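Local atomic coordinates of 1,4-dihydroxy-2-naphthoyl-CoA hydrolase (Prochlorococcus marinus, PDB entry 2HX5), a protein that probably hydrolyses 1,4-dihydroxy-2-naphthoyl-CoA to 1,4-dihydroxy-2-naphthoate and free CoA, a step in phylloquinone (vitamin K1) biosynthesis. Residues A[28-32]-A[71-75]. Sequence-based numbering, arbitrary orientation.
Sequences HQLFR and HCQAD
Phe31 reaches from helix 29-45 to segment 71-75 of strand 65-76 and meets it with the far end of its ring, long and flat enough to span from helix to sheet. The apolar contacts come first: CZ of Phe31 rests 3.7 Å from CB of Ala74, and the same methyl is met at 3.9 Å by CD2 of Leu30, whose branched end suits this buried place. Ala74 fits because its short side chain lets both larger residues come close to the strand. With CG anti to its carbonyl carbon (chi1 -69°), Phe31 directs its ring at the backbone between Cys72 and Ala74; there the carbonyl O of Gln73 lies near the ring plane, 3.7 Å from CE1 at the edge. In a sulfur-aromatic contact, the small, polarisable SG of Cys72 stands obliquely 4.4 Å from the centroid of the Phe31 ring. With an alanine in the place of Phe31, Cys72 and Ala74 would probably face a gap, and the sulfur would lose this ring contact.

Side-chain hydrogen bonds within each segment lie on the sides turned from this apolar layer. Arg32 grips OE1 of Gln29 side-on through NE and NH2, and forms salt bridges with Asp18 and Glu36. On the opposite face of the strand, NE2 of His71 donates an almost straight bond (169°) to OE1 of Gln73, along a lone pair and in the imidazole plane; ND1 bonds Asp75 of the second subunit.

Strand 65-76 pairs antiparallel with its counterpart in that subunit, and Phe31 stacks on Phe31 and packs on Cys72 of the same neighbour, which carries the helix-sheet packing across the interface. A long helix wrapped by a curved antiparallel sheet that runs on across two subunits is the hallmark of the hotdog fold of 4-hydroxybenzoyl-CoA thioesterases.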
ATOM      1  N   HIS A  28      -4.035   5.289   7.252  1.00 14.66           N
ATOM      2  CA  HIS A  28      -2.919   5.888   6.532  1.00 15.54           C
ATOM      3  C   HIS A  28      -3.198   6.117   5.058  1.00 16.36           C
ATOM      4  O   HIS A  28      -2.468   6.874   4.421  1.00 15.81           O
ATOM      5  CB  HIS A  28      -1.599   5.111   6.742  1.00 18.27           C
ATOM      6  CG  HIS A  28      -1.628   3.689   6.319  1.00 20.65           C
ATOM      7  ND1 HIS A  28      -1.628   3.334   4.990  1.00 25.54           N
ATOM      8  CD2 HIS A  28      -1.514   2.541   7.023  1.00 19.53           C
ATOM      9  CE1 HIS A  28      -1.607   2.016   4.899  1.00 25.06           C
ATOM     10  NE2 HIS A  28      -1.497   1.516   6.111  1.00 24.87           N
ATOM     11  N   GLN A  29      -4.236   5.511   4.518  1.00 15.98           N
ATOM     12  CA  GLN A  29      -4.598   5.743   3.119  1.00 14.55           C
ATOM     13  C   GLN A  29      -4.881   7.198   2.848  1.00 13.66           C
ATOM     14  O   GLN A  29      -4.716   7.718   1.752  1.00 15.18           O
ATOM     15  CB  GLN A  29      -5.855   4.944   2.739  1.00 17.28           C
ATOM     16  CG  GLN A  29      -5.637   3.461   2.743  1.00 18.13           C
ATOM     17  CD  GLN A  29      -4.917   2.986   1.523  1.00 22.05           C
ATOM     18  OE1 GLN A  29      -4.653   3.752   0.597  1.00 27.64           O
ATOM     19  NE2 GLN A  29      -4.628   1.714   1.484  1.00 23.03           N
ATOM     20  N   LEU A  30      -5.362   7.881   3.897  1.00 13.95           N
ATOM     21  CA  LEU A  30      -5.661   9.321   3.732  1.00 14.69           C
ATOM     22  C   LEU A  30      -4.452  10.080   3.199  1.00 14.41           C
ATOM     23  O   LEU A  30      -4.588  10.990   2.414  1.00 15.06           O
ATOM     24  CB  LEU A  30      -6.127   9.973   5.035  1.00 15.83           C
ATOM     25  CG  LEU A  30      -6.904  11.295   4.842  1.00 15.54           C
ATOM     26  CD1 LEU A  30      -8.332  11.057   4.453  1.00 14.87           C
ATOM     27  CD2 LEU A  30      -6.816  12.187   6.137  1.00 17.41           C
ATOM     28  N   PHE A  31      -3.282   9.733   3.715  1.00 15.19           N
ATOM     29  CA  PHE A  31      -2.062  10.447   3.296  1.00 15.44           C
ATOM     30  C   PHE A  31      -1.677  10.196   1.883  1.00 15.84           C
ATOM     31  O   PHE A  31      -1.180  11.077   1.181  1.00 14.66           O
ATOM     32  CB  PHE A  31      -0.926  10.081   4.262  1.00 13.67           C
ATOM     33  CG  PHE A  31      -1.096  10.619   5.651  1.00 14.05           C
ATOM     34  CD1 PHE A  31      -0.993  11.987   5.905  1.00 15.56           C
ATOM     35  CD2 PHE A  31      -1.365   9.760   6.679  1.00 20.62           C
ATOM     36  CE1 PHE A  31      -1.172  12.485   7.161  1.00 16.87           C
ATOM     37  CE2 PHE A  31      -1.558  10.256   7.952  1.00 23.34           C
ATOM     38  CZ  PHE A  31      -1.422  11.628   8.184  1.00 19.14           C
ATOM     39  N   ARG A  32      -1.863   8.948   1.443  1.00 15.56           N
ATOM     40  CA  ARG A  32      -1.671   8.644   0.024  1.00 15.81           C
ATOM     41  C   ARG A  32      -2.607   9.487  -0.856  1.00 14.38           C
ATOM     42  O   ARG A  32      -2.252  10.073  -1.880  1.00 16.21           O
ATOM     43  CB  ARG A  32      -1.902   7.143  -0.297  1.00 18.54           C
ATOM     44  CG  ARG A  32      -1.818   6.884  -1.799  1.00 17.70           C
ATOM     45  CD  ARG A  32      -1.851   5.376  -2.020  1.00 18.33           C
ATOM     46  NE  ARG A  32      -3.168   4.801  -1.732  1.00 19.51           N
ATOM     47  CZ  ARG A  32      -4.201   4.788  -2.560  1.00 18.23           C
ATOM     48  NH1 ARG A  32      -4.191   5.341  -3.759  1.00 19.64           N
ATOM     49  NH2 ARG A  32      -5.318   4.216  -2.171  1.00 20.40           N
ATOM     50  N   HIS A  71       6.979  16.980   7.778  1.00 14.03           N
ATOM     51  CA  HIS A  71       5.920  16.850   8.803  1.00 13.95           C
ATOM     52  C   HIS A  71       4.621  16.585   8.103  1.00 13.60           C
ATOM     53  O   HIS A  71       4.337  17.155   7.047  1.00 15.41           O
ATOM     54  CB  HIS A  71       5.803  18.116   9.661  1.00 15.02           C
ATOM     55  CG  HIS A  71       4.629  18.120  10.586  1.00 13.42           C
ATOM     56  ND1 HIS A  71       4.628  17.403  11.764  1.00 14.83           N
ATOM     57  CD2 HIS A  71       3.417  18.727  10.506  1.00 16.58           C
ATOM     58  CE1 HIS A  71       3.450  17.544  12.359  1.00 15.12           C
ATOM     59  NE2 HIS A  71       2.699  18.357  11.627  1.00 16.96           N
ATOM     60  N   CYS A  72       3.798  15.738   8.678  1.00 13.96           N
ATOM     61  CA  CYS A  72       2.419  15.637   8.259  1.00 13.27           C
ATOM     62  C   CYS A  72       1.546  15.182   9.396  1.00 13.62           C
ATOM     63  O   CYS A  72       2.043  14.666  10.422  1.00 13.07           O
ATOM     64  CB  CYS A  72       2.216  14.687   7.098  1.00 14.41           C
ATOM     65  SG  CYS A  72       2.692  12.936   7.444  1.00 18.05           S
ATOM     66  N   GLN A  73       0.262  15.484   9.297  1.00 14.40           N
ATOM     67  CA  GLN A  73      -0.694  15.159  10.329  1.00 13.47           C
ATOM     68  C   GLN A  73      -2.091  15.088   9.731  1.00 14.55           C
ATOM     69  O   GLN A  73      -2.373  15.610   8.667  1.00 13.87           O
ATOM     70  CB  GLN A  73      -0.666  16.185  11.458  1.00 14.21           C
ATOM     71  CG  GLN A  73      -0.955  17.615  11.050  1.00 14.98           C
ATOM     72  CD  GLN A  73      -0.962  18.506  12.245  1.00 15.22           C
ATOM     73  OE1 GLN A  73       0.093  19.100  12.606  1.00 20.26           O
ATOM     74  NE2 GLN A  73      -2.097  18.591  12.921  1.00 14.12           N
ATOM     75  N   ALA A  74      -2.963  14.435  10.470  1.00 13.90           N
ATOM     76  CA  ALA A  74      -4.369  14.314  10.083  1.00 15.45           C
ATOM     77  C   ALA A  74      -5.258  14.179  11.266  1.00 13.96           C
ATOM     78  O   ALA A  74      -4.849  13.588  12.301  1.00 14.16           O
ATOM     79  CB  ALA A  74      -4.613  13.162   9.161  1.00 17.03           C
ATOM     80  N   ASP A  75      -6.486  14.694  11.137  1.00 14.86           N
ATOM     81  CA  ASP A  75      -7.564  14.447  12.117  1.00 14.14           C
ATOM     82  C   ASP A  75      -8.664  13.682  11.350  1.00 14.61           C
ATOM     83  O   ASP A  75      -9.024  14.071  10.235  1.00 15.15           O
ATOM     84  CB  ASP A  75      -8.165  15.747  12.627  1.00 15.39           C
ATOM     85  CG  ASP A  75      -7.284  16.587  13.509  1.00 23.84           C
ATOM     86  OD1 ASP A  75      -6.114  16.348  13.748  1.00 21.88           O
ATOM     87  OD2 ASP A  75      -7.824  17.654  13.932  1.00 29.87           O
TER